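Uronate dehydrogenase (Agrobacterium tumefaciens, PDB 3RFX) catalyses the NAD-dependent oxidation of uronic acids such as galacturonate and glucuronate to their aldaric acid lactones. Local coordinates at residues Ile29-Asp34 against Glu46-Asp51; Thr178-Asp183 against Gly205-Asp210; Asn209-Trp214 against Asn229-Arg234. The protein carries 1 engineered substitution. All coordinates share one frame; numbering follows the deposited sequence.

Contact 1: residues Ile29-Asp34 against Glu46-Asp51; sequences ILRLAD and ECVQCD. With NAD (nicotinamide-adenine-dinucleotide), chain D.
Glu46 meets strand 30-34 twice. Its backbone N donates to Leu30 O and its O accepts from Leu32 N, while the carboxylate reaches the NE/NH2 edge of the Arg31 guanidinium, in its plane. The salt bridge is side-on but converges on one oxygen: Arg31 NE lies 2.8 Å and Arg31 NH2 3.0 Å from Glu46 OE1, with the guanidinium and carboxylate planes 24° apart. A bend at chi3 (-64°) in the otherwise extended Arg31 chain brings this nitrogen pair to face Glu46. Arg31 NH1 bonds to the carbonyls of Met61 and Ala63, and Glu46 OE2 pairs with Arg5, so each charged group has a second partner. Ile29 CG2 packs on Glu46 CD at 3.7 Å. Next, Cys47 faces the other side of the sheet, its SG 4.3 Å from Leu32 CB. Val48 continues the parallel ladder, N to Leu32 O and O from Asp34 N, and its CG2 rests near the aliphatic part of Arg31. Cys50 N then donates to Asp34 O at 3.1 Å. Asp51 OD1 accepts NAD N6A at 2.9 Å. On the adenosine ribose, Asp34 OD1 takes NAD O3B and Asp34 OD2 takes NAD O2B, both at 2.7 Å; Ala12 N and Ser36 N, bonded to OD1 and OD2 respectively, position this carboxylate. An acidic residue gripping both ribose hydroxyls at the end of the second strand is a Rossmann-fold feature consistent with a preference for NAD over NADP. The strands run 19° from parallel. Strand 45-49 is outermost on this side of the chain's sheet, and strand 30-34 separates it from strand 5-9. Helix 55-62 touches Ala33 and Cys50, whereas helix 14-22 packs on the opposite face at Leu32 and Cys47.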
loop_
_atom_site.group_PDB
_atom_site.type_symbol
_atom_site.label_atom_id
_atom_site.label_comp_id
_atom_site.label_asym_id
_atom_site.label_seq_id
_atom_site.Cartn_x
_atom_site.Cartn_y
_atom_site.Cartn_z
ATOM N N ILE A 29 -21.905 -24.396 32.776
ATOM C CA ILE A 29 -22.888 -25.143 32.006
ATOM C C ILE A 29 -22.647 -25.010 30.507
ATOM O O ILE A 29 -22.482 -23.907 29.988
ATOM C CB ILE A 29 -24.304 -24.647 32.297
ATOM C CG1 ILE A 29 -24.639 -24.847 33.777
ATOM C CG2 ILE A 29 -25.316 -25.357 31.396
ATOM C CD1 ILE A 29 -25.806 -23.999 34.245
ATOM N N LEU A 30 -22.642 -26.139 29.807
ATOM C CA LEU A 30 -22.526 -26.119 28.362
ATOM C C LEU A 30 -23.883 -26.438 27.754
ATOM O O LEU A 30 -24.445 -27.505 28.002
ATOM C CB LEU A 30 -21.490 -27.148 27.906
ATOM C CG LEU A 30 -20.764 -26.904 26.585
ATOM C CD1 LEU A 30 -20.003 -25.591 26.638
ATOM C CD2 LEU A 30 -19.810 -28.064 26.304
ATOM N N ARG A 31 -24.425 -25.510 26.974
ATOM C CA ARG A 31 -25.663 -25.771 26.265
ATOM C C ARG A 31 -25.352 -26.147 24.825
ATOM O O ARG A 31 -24.739 -25.369 24.094
ATOM C CB ARG A 31 -26.603 -24.565 26.303
ATOM C CG ARG A 31 -27.900 -24.785 25.551
ATOM C CD ARG A 31 -28.834 -23.594 25.687
ATOM N NE ARG A 31 -29.254 -23.392 27.073
ATOM C CZ ARG A 31 -29.979 -22.355 27.481
ATOM N NH1 ARG A 31 -30.351 -21.423 26.613
ATOM N NH2 ARG A 31 -30.321 -22.242 28.758
ATOM N N LEU A 32 -25.770 -27.348 24.435
ATOM C CA LEU A 32 -25.548 -27.868 23.089
ATOM C C LEU A 32 -26.837 -27.805 22.292
ATOM O O LEU A 32 -27.908 -28.158 22.796
ATOM C CB LEU A 32 -25.053 -29.323 23.142
ATOM C CG LEU A 32 -23.705 -29.661 23.783
ATOM C CD1 LEU A 32 -22.656 -28.583 23.477
ATOM C CD2 LEU A 32 -23.837 -29.866 25.285
ATOM N N ALA A 33 -26.743 -27.361 21.045
ATOM C CA ALA A 33 -27.919 -27.286 20.190
ATOM C C ALA A 33 -27.630 -27.818 18.793
ATOM O O ALA A 33 -26.501 -27.740 18.307
ATOM C CB ALA A 33 -28.444 -25.846 20.115
ATOM N N ASP A 34 -28.661 -28.364 18.156
ATOM C CA ASP A 34 -28.571 -28.802 16.770
ATOM C C ASP A 34 -29.973 -29.091 16.260
ATOM O O ASP A 34 -30.895 -29.292 17.053
ATOM C CB ASP A 34 -27.688 -30.048 16.644
ATOM C CG ASP A 34 -27.095 -30.209 15.243
ATOM O OD1 ASP A 34 -25.864 -30.094 15.121
ATOM O OD2 ASP A 34 -27.849 -30.442 14.272
ATOM N N GLU A 46 -26.760 -28.943 28.947
ATOM C CA GLU A 46 -28.147 -28.812 28.540
ATOM C C GLU A 46 -28.173 -29.116 27.055
ATOM O O GLU A 46 -27.283 -28.684 26.326
ATOM C CB GLU A 46 -28.666 -27.394 28.798
ATOM C CG GLU A 46 -28.716 -27.011 30.274
ATOM C CD GLU A 46 -28.933 -25.516 30.502
ATOM O OE1 GLU A 46 -28.909 -24.737 29.522
ATOM O OE2 GLU A 46 -29.113 -25.117 31.672
ATOM N N CYS A 47 -29.167 -29.873 26.602
ATOM C CA CYS A 47 -29.265 -30.184 25.179
ATOM C C CYS A 47 -30.563 -29.654 24.591
ATOM O O CYS A 47 -31.634 -29.812 25.171
ATOM C CB CYS A 47 -29.114 -31.688 24.919
ATOM S SG CYS A 47 -27.431 -32.306 25.145
ATOM N N VAL A 48 -30.457 -29.026 23.428
ATOM C CA VAL A 48 -31.595 -28.380 22.808
ATOM C C VAL A 48 -31.705 -28.780 21.345
ATOM O O VAL A 48 -30.705 -28.850 20.637
ATOM C CB VAL A 48 -31.472 -26.843 22.909
ATOM C CG1 VAL A 48 -32.520 -26.166 22.044
ATOM C CG2 VAL A 48 -31.584 -26.402 24.357
ATOM N N GLN A 49 -32.923 -29.043 20.892
ATOM C CA GLN A 49 -33.145 -29.359 19.490
ATOM C C GLN A 49 -33.962 -28.257 18.842
ATOM O O GLN A 49 -35.095 -27.998 19.244
ATOM C CB GLN A 49 -33.856 -30.711 19.326
ATOM C CG GLN A 49 -33.999 -31.157 17.870
ATOM C CD GLN A 49 -34.461 -32.604 17.721
ATOM O OE1 GLN A 49 -34.796 -33.270 18.702
ATOM N NE2 GLN A 49 -34.479 -33.094 16.484
ATOM N N CYS A 50 -33.387 -27.597 17.844
ATOM C CA CYS A 50 -34.146 -26.595 17.108
ATOM C C CYS A 50 -33.539 -26.230 15.761
ATOM O O CYS A 50 -32.337 -26.369 15.537
ATOM C CB CYS A 50 -34.375 -25.338 17.957
ATOM S SG CYS A 50 -33.009 -24.155 18.001
ATOM N N ASP A 51 -34.405 -25.769 14.871
ATOM C CA ASP A 51 -34.018 -25.285 13.562
ATOM C C ASP A 51 -33.607 -23.814 13.691
ATOM O O ASP A 51 -34.337 -23.017 14.278
ATOM C CB ASP A 51 -35.215 -25.411 12.624
ATOM C CG ASP A 51 -34.856 -25.188 11.171
ATOM O OD1 ASP A 51 -33.791 -24.596 10.890
ATOM O OD2 ASP A 51 -35.652 -25.612 10.303
HETATM P PA NAD D . -21.227 -30.270 9.930
HETATM O O1A NAD D . -22.011 -30.154 8.400
HETATM O O2A NAD D . -20.260 -31.631 10.220
HETATM O O5B NAD D . -22.010 -29.559 11.297
HETATM C C5B NAD D . -23.097 -28.755 10.998
HETATM C C4B NAD D . -24.276 -28.881 11.966
HETATM O O4B NAD D . -25.215 -27.823 11.846
HETATM C C3B NAD D . -24.986 -30.158 11.852
HETATM O O3B NAD D . -24.822 -31.093 12.858
HETATM C C2B NAD D . -26.308 -29.825 11.299
HETATM O O2B NAD D . -27.383 -30.709 11.591
HETATM C C1B NAD D . -26.494 -28.417 11.746
HETATM N N9A NAD D . -27.441 -27.644 10.989
HETATM C C8A NAD D . -27.539 -27.546 9.584
HETATM N N7A NAD D . -28.650 -26.781 9.306
HETATM C C5A NAD D . -29.256 -26.433 10.532
HETATM C C6A NAD D . -30.402 -25.674 10.832
HETATM N N6A NAD D . -31.185 -25.130 9.778
HETATM N N1A NAD D . -30.762 -25.486 12.155
HETATM C C2A NAD D . -30.018 -26.027 13.182
HETATM N N3A NAD D . -28.844 -26.795 12.884
HETATM C C4A NAD D . -28.501 -26.977 11.568
HETATM O O3 NAD D . -20.200 -29.114 9.738
HETATM P PN NAD D . -18.747 -29.053 10.385
HETATM O O1N NAD D . -18.741 -29.667 11.774
HETATM O O2N NAD D . -17.727 -29.777 9.514
HETATM O O5D NAD D . -18.349 -27.528 10.501
#

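Contact 2: residues Thr178-Asp183 against Gly205-Asp210; sequences TWFSHD and GASAND. With PO4 (phosphate ion), chain F.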
loop_
_atom_site.group_PDB
_atom_site.type_symbol
_atom_site.label_atom_id
_atom_site.label_comp_id
_atom_site.label_asym_id
_atom_site.label_seq_id
_atom_site.Cartn_x
_atom_site.Cartn_y
_atom_site.Cartn_z
ATOM N N THR A 178 -3.949 -25.532 4.789
ATOM C CA THR A 178 -5.227 -25.138 5.395
ATOM C C THR A 178 -5.543 -25.759 6.757
ATOM O O THR A 178 -6.517 -25.360 7.403
ATOM C CB THR A 178 -6.425 -25.447 4.468
ATOM O OG1 THR A 178 -6.505 -26.859 4.254
ATOM C CG2 THR A 178 -6.291 -24.734 3.119
ATOM N N TRP A 179 -4.741 -26.726 7.189
ATOM C CA TRP A 179 -5.027 -27.450 8.429
ATOM C C TRP A 179 -5.184 -26.504 9.605
ATOM O O TRP A 179 -4.370 -25.605 9.806
ATOM C CB TRP A 179 -3.915 -28.445 8.751
ATOM C CG TRP A 179 -4.228 -29.365 9.913
ATOM C CD1 TRP A 179 -5.384 -30.063 10.118
ATOM C CD2 TRP A 179 -3.360 -29.696 11.001
ATOM N NE1 TRP A 179 -5.290 -30.806 11.275
ATOM C CE2 TRP A 179 -4.056 -30.595 11.835
ATOM C CE3 TRP A 179 -2.056 -29.317 11.355
ATOM C CZ2 TRP A 179 -3.494 -31.126 12.994
ATOM C CZ3 TRP A 179 -1.501 -29.840 12.505
ATOM C CH2 TRP A 179 -2.220 -30.737 13.314
ATOM N N PHE A 180 -6.240 -26.735 10.377
ATOM C CA PHE A 180 -6.511 -25.998 11.614
ATOM C C PHE A 180 -6.718 -27.069 12.676
ATOM O O PHE A 180 -7.758 -27.726 12.689
ATOM C CB PHE A 180 -7.795 -25.195 11.441
ATOM C CG PHE A 180 -8.015 -24.125 12.498
ATOM C CD1 PHE A 180 -6.969 -23.677 13.300
ATOM C CD2 PHE A 180 -9.265 -23.547 12.645
ATOM C CE1 PHE A 180 -7.184 -22.674 14.255
ATOM C CE2 PHE A 180 -9.487 -22.541 13.586
ATOM C CZ PHE A 180 -8.450 -22.107 14.384
ATOM N N SER A 181 -5.735 -27.270 13.544
ATOM C CA SER A 181 -5.818 -28.366 14.514
ATOM C C SER A 181 -6.917 -28.116 15.550
ATOM O O SER A 181 -7.305 -26.975 15.795
ATOM C CB SER A 181 -4.486 -28.566 15.232
ATOM O OG SER A 181 -4.235 -27.490 16.133
ATOM N N HIS A 182 -7.416 -29.187 16.160
ATOM C CA HIS A 182 -8.377 -29.035 17.247
ATOM C C HIS A 182 -7.803 -28.169 18.362
ATOM O O HIS A 182 -8.470 -27.242 18.836
ATOM C CB HIS A 182 -8.801 -30.400 17.797
ATOM C CG HIS A 182 -9.595 -31.213 16.828
ATOM N ND1 HIS A 182 -9.756 -32.576 16.957
ATOM C CD2 HIS A 182 -10.265 -30.859 15.707
ATOM C CE1 HIS A 182 -10.501 -33.023 15.964
ATOM N NE2 HIS A 182 -10.823 -32.003 15.191
ATOM N N ASP A 183 -6.568 -28.454 18.765
ATOM C CA ASP A 183 -5.912 -27.676 19.817
ATOM C C ASP A 183 -5.873 -26.183 19.496
ATOM O O ASP A 183 -6.101 -25.348 20.376
ATOM C CB ASP A 183 -4.482 -28.157 20.057
ATOM C CG ASP A 183 -4.413 -29.408 20.919
ATOM O OD1 ASP A 183 -5.458 -29.856 21.437
ATOM O OD2 ASP A 183 -3.295 -29.935 21.079
ATOM N N GLY A 205 -8.618 -19.104 10.057
ATOM C CA GLY A 205 -8.631 -20.302 10.872
ATOM C C GLY A 205 -7.679 -21.364 10.354
ATOM O O GLY A 205 -8.095 -22.265 9.634
ATOM N N ALA A 206 -6.406 -21.244 10.720
ATOM C CA ALA A 206 -5.382 -22.218 10.351
ATOM C C ALA A 206 -4.341 -22.324 11.452
ATOM O O ALA A 206 -4.101 -21.359 12.178
ATOM C CB ALA A 206 -4.713 -21.804 9.052
ATOM N N SER A 207 -3.708 -23.488 11.570
ATOM C CA SER A 207 -2.590 -23.634 12.489
ATOM C C SER A 207 -1.349 -22.896 11.956
ATOM O O SER A 207 -1.438 -22.193 10.961
ATOM C CB SER A 207 -2.321 -25.109 12.773
ATOM O OG SER A 207 -3.389 -25.650 13.540
ATOM N N ALA A 208 -0.210 -23.027 12.633
ATOM C CA ALA A 208 0.999 -22.304 12.226
ATOM C C ALA A 208 1.746 -23.108 11.164
ATOM O O ALA A 208 2.861 -23.584 11.388
ATOM C CB ALA A 208 1.904 -22.038 13.432
ATOM N N ASN A 209 1.112 -23.262 10.011
ATOM C CA ASN A 209 1.648 -24.109 8.950
ATOM C C ASN A 209 2.736 -23.410 8.141
ATOM O O ASN A 209 2.544 -22.280 7.691
ATOM C CB ASN A 209 0.503 -24.541 8.023
ATOM C CG ASN A 209 -0.661 -25.162 8.785
ATOM O OD1 ASN A 209 -0.458 -25.842 9.794
ATOM N ND2 ASN A 209 -1.883 -24.896 8.330
ATOM N N ASP A 210 3.873 -24.077 7.948
ATOM C CA ASP A 210 4.936 -23.513 7.111
ATOM C C ASP A 210 4.378 -23.080 5.760
ATOM O O ASP A 210 4.794 -22.060 5.217
ATOM C CB ASP A 210 6.070 -24.519 6.878
ATOM C CG ASP A 210 6.950 -24.715 8.098
ATOM O OD1 ASP A 210 6.700 -24.071 9.141
ATOM O OD2 ASP A 210 7.901 -25.521 8.001
HETATM P P PO4 F . -9.338 -34.322 20.047
HETATM O O1 PO4 F . -8.509 -33.929 18.846
HETATM O O2 PO4 F . -8.428 -34.851 21.129
HETATM O O3 PO4 F . -10.078 -33.117 20.572
HETATM O O4 PO4 F . -10.334 -35.384 19.647
#
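One face of the Phe180 ring lies against the backbone of Gly205 and Ala206: Gly205 C sits 3.4 Å above the ring plane, offset toward the rim, and Gly205 CA makes a CH-pi contact, 3.8 Å from the ring centroid and 20° off its normal. The Trp179 ring has Ser181 CB over one face and Asn209 OD1, which accepts from Ala230 N, at its edge, 4.1 Å from Trp179 CE3; the amide and ring planes differ by only 19°. Phe233 adds an edge-to-face contact to this indole.

On the backbone, Trp179 O accepts two bonds. Ser207 N reaches it at 2.8 Å and Asn209 ND2 at 3.0 Å, each in the carbonyl plane and on a lone pair. The Asn209 amide is held in its orientation because Trp179 O lies close to the amide plane, ND2 also donates to Ser177 O, and OD1 is engaged by Ala230 N. Ser207 also accepts: Ser181 N, two residues after Trp179, donates almost straight (177°) to Ser207 OG at 2.9 Å.

His182 faces elsewhere: its ND1 donates in the ring plane, at 2.6 Å, to O1 of a phosphate ion (probably from the crystallisation liquor) that Arg22 also holds.

Ser181 is the N-cap of helix 182-194, its hydroxyl bonded to Asp184 N and to Asp228, while Asp184 OD2 bonds the Ser207 hydroxyl. The arrangement thus ties a capped helix start to the loop leaving strand 202-205, the last strand of the Rossmann-type sheet.

Contact 3: residues Asn209-Trp214 against Asn229-Arg234; sequences NDAGWW and NAEAFR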
loop_
_atom_site.group_PDB
_atom_site.type_symbol
_atom_site.label_atom_id
_atom_site.label_comp_id
_atom_site.label_asym_id
_atom_site.label_seq_id
_atom_site.Cartn_x
_atom_site.Cartn_y
_atom_site.Cartn_z
ATOM N N ASN A 209 1.112 -23.262 10.011
ATOM C CA ASN A 209 1.648 -24.109 8.950
ATOM C C ASN A 209 2.736 -23.410 8.141
ATOM O O ASN A 209 2.544 -22.280 7.691
ATOM C CB ASN A 209 0.503 -24.541 8.023
ATOM C CG ASN A 209 -0.661 -25.162 8.785
ATOM O OD1 ASN A 209 -0.458 -25.842 9.794
ATOM N ND2 ASN A 209 -1.883 -24.896 8.330
ATOM N N ASP A 210 3.873 -24.077 7.948
ATOM C CA ASP A 210 4.936 -23.513 7.111
ATOM C C ASP A 210 4.378 -23.080 5.760
ATOM O O ASP A 210 4.794 -22.060 5.217
ATOM C CB ASP A 210 6.070 -24.519 6.878
ATOM C CG ASP A 210 6.950 -24.715 8.098
ATOM O OD1 ASP A 210 6.700 -24.071 9.141
ATOM O OD2 ASP A 210 7.901 -25.521 8.001
ATOM N N ALA A 211 3.442 -23.861 5.213
ATOM C CA ALA A 211 2.863 -23.539 3.905
ATOM C C ALA A 211 1.560 -22.737 3.938
ATOM O O ALA A 211 0.827 -22.707 2.948
ATOM C CB ALA A 211 2.679 -24.820 3.066
ATOM N N GLY A 212 1.264 -22.083 5.064
ATOM C CA GLY A 212 0.056 -21.277 5.178
ATOM C C GLY A 212 -0.024 -20.158 4.145
ATOM O O GLY A 212 1.014 -19.611 3.726
ATOM N N TRP A 213 -1.252 -19.820 3.740
ATOM C CA TRP A 213 -1.514 -18.798 2.734
ATOM C C TRP A 213 -1.970 -17.468 3.342
ATOM O O TRP A 213 -2.138 -16.495 2.614
ATOM C CB TRP A 213 -2.653 -19.238 1.801
ATOM C CG TRP A 213 -2.452 -20.571 1.121
ATOM C CD1 TRP A 213 -1.283 -21.104 0.676
ATOM C CD2 TRP A 213 -3.483 -21.511 0.791
ATOM N NE1 TRP A 213 -1.522 -22.342 0.084
ATOM C CE2 TRP A 213 -2.866 -22.608 0.155
ATOM C CE3 TRP A 213 -4.870 -21.531 0.983
ATOM C CZ2 TRP A 213 -3.591 -23.711 -0.296
ATOM C CZ3 TRP A 213 -5.590 -22.633 0.543
ATOM C CH2 TRP A 213 -4.950 -23.702 -0.092
ATOM N N TRP A 214 -2.203 -17.446 4.655
ATOM C CA TRP A 214 -2.997 -16.374 5.278
ATOM C C TRP A 214 -2.251 -15.609 6.369
ATOM O O TRP A 214 -1.502 -16.185 7.138
ATOM C CB TRP A 214 -4.302 -16.944 5.864
ATOM C CG TRP A 214 -5.128 -17.698 4.857
ATOM C CD1 TRP A 214 -5.315 -17.373 3.534
ATOM C CD2 TRP A 214 -5.885 -18.887 5.090
ATOM N NE1 TRP A 214 -6.135 -18.301 2.936
ATOM C CE2 TRP A 214 -6.497 -19.240 3.867
ATOM C CE3 TRP A 214 -6.099 -19.697 6.212
ATOM C CZ2 TRP A 214 -7.305 -20.368 3.736
ATOM C CZ3 TRP A 214 -6.903 -20.820 6.080
ATOM C CH2 TRP A 214 -7.502 -21.140 4.853
ATOM N N ASN A 229 1.620 -27.427 13.441
ATOM C CA ASN A 229 2.219 -27.113 12.144
ATOM C C ASN A 229 2.014 -28.302 11.210
ATOM O O ASN A 229 2.560 -29.388 11.447
ATOM C CB ASN A 229 3.710 -26.844 12.336
ATOM C CG ASN A 229 4.397 -26.334 11.073
ATOM O OD1 ASN A 229 3.856 -26.408 9.968
ATOM N ND2 ASN A 229 5.601 -25.804 11.245
ATOM N N ALA A 230 1.231 -28.093 10.158
ATOM C CA ALA A 230 0.896 -29.167 9.229
ATOM C C ALA A 230 2.129 -29.717 8.507
ATOM O O ALA A 230 2.119 -30.848 8.012
ATOM C CB ALA A 230 -0.134 -28.677 8.219
ATOM N N GLU A 231 3.192 -28.922 8.451
ATOM C CA GLU A 231 4.390 -29.323 7.716
ATOM C C GLU A 231 4.950 -30.650 8.242
ATOM O O GLU A 231 5.574 -31.416 7.496
ATOM C CB GLU A 231 5.451 -28.220 7.783
ATOM C CG GLU A 231 6.654 -28.442 6.879
ATOM C CD GLU A 231 6.319 -28.434 5.390
ATOM O OE1 GLU A 231 5.270 -27.870 4.978
ATOM O OE2 GLU A 231 7.137 -28.990 4.620
ATOM N N ALA A 232 4.709 -30.927 9.520
ATOM C CA ALA A 232 5.165 -32.176 10.126
ATOM C C ALA A 232 4.569 -33.407 9.429
ATOM O O ALA A 232 5.079 -34.517 9.580
ATOM C CB ALA A 232 4.832 -32.202 11.608
ATOM N N PHE A 233 3.494 -33.202 8.674
ATOM C CA PHE A 233 2.775 -34.301 8.039
ATOM C C PHE A 233 3.069 -34.452 6.547
ATOM O O PHE A 233 2.449 -35.277 5.878
ATOM C CB PHE A 233 1.264 -34.141 8.237
ATOM C CG PHE A 233 0.821 -34.269 9.672
ATOM C CD1 PHE A 233 0.381 -35.488 10.171
ATOM C CD2 PHE A 233 0.852 -33.169 10.520
ATOM C CE1 PHE A 233 -0.029 -35.609 11.492
ATOM C CE2 PHE A 233 0.437 -33.281 11.845
ATOM C CZ PHE A 233 -0.001 -34.503 12.330
ATOM N N ARG A 234 3.999 -33.666 6.021
ATOM C CA ARG A 234 4.257 -33.704 4.579
ATOM C C ARG A 234 4.631 -35.108 4.082
ATOM O O ARG A 234 4.106 -35.576 3.068
ATOM C CB ARG A 234 5.339 -32.699 4.168
ATOM C CG ARG A 234 5.593 -32.689 2.653
ATOM C CD ARG A 234 6.533 -31.567 2.225
ATOM N NE ARG A 234 5.984 -30.233 2.497
ATOM C CZ ARG A 234 5.240 -29.537 1.643
ATOM N NH1 ARG A 234 4.939 -30.043 0.445
ATOM N NH2 ARG A 234 4.794 -28.331 1.985
HETATM O O HOH W 1 2.994 -26.621 6.045
#
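Asn229 OD1 is gripped by two backbone amides arriving from opposite faces of its plane, Asp210 N at 3.1 Å across the contact and Glu231 N at 3.0 Å within its own segment. Neither lies on a lone pair, yet together they hold the oxygen between two chain segments. The other half of the amide is used as well: Asn229 ND2 donates to Asp210 OD1 at 2.9 Å, meeting that oxygen from 62° above the carboxylate plane. Main chain and side chain of Asp210 are therefore both read by one asparagine, whose rotation is fixed at both ends.

Beside this pair, Asn209 OD1 accepts Ala230 N at 2.8 Å from above its carbonyl plane, and the methyl of Ala230 packs against the same amide group.

Glu231 crosses Asp210 at about a right angle, with Glu231 CG 3.4 Å from Asp210 OD2. A bend at chi2 (64°) swings its own carboxylate round to Arg234, which binds it side-on with one nitrogen to each oxygen: Arg234 NE to Glu231 OE2 is 2.7 Å and Arg234 NH2 to Glu231 OE1 is 3.1 Å. This arginine probably offsets part of the repulsion between the two acids, whose oxygens Asp210 OD2 and Glu231 OE1 stand 4.6 Å apart, not in contact. A water donates to Glu231 OE1 and accepts from Ala211 N, bridging the segments. Lys225 of the second subunit packs on Asp210, and Gly223 of that subunit on Ala211 and Glu231.

The geometry is that of an Asx turn at Asn229 leading into the 3-10 segment 230-233, docked on the type I beta turn from Asn209 to Gly212.

Contacts 2 and 3 form one continuous region: their centres are about 7 Å apart, they share Asn209 and Asp210, and Trp179 CE3 lies 3.6 Å from Ala230 CA. Asn209 joins them directly, since its ND2 serves the carbonyl of Trp179 while its OD1 serves Ala230. Contact 1 stands on the opposite side of the chain's centre, about 27 Å from contact 2 and 34 Å from contact 3, centre to centre, without touching either. It holds the adenosine end of NAD, whereas the side chain of Phe180 in contact 2 is about 10 Å from the cofactor. Contact 3 is the one that lies mostly against the second subunit.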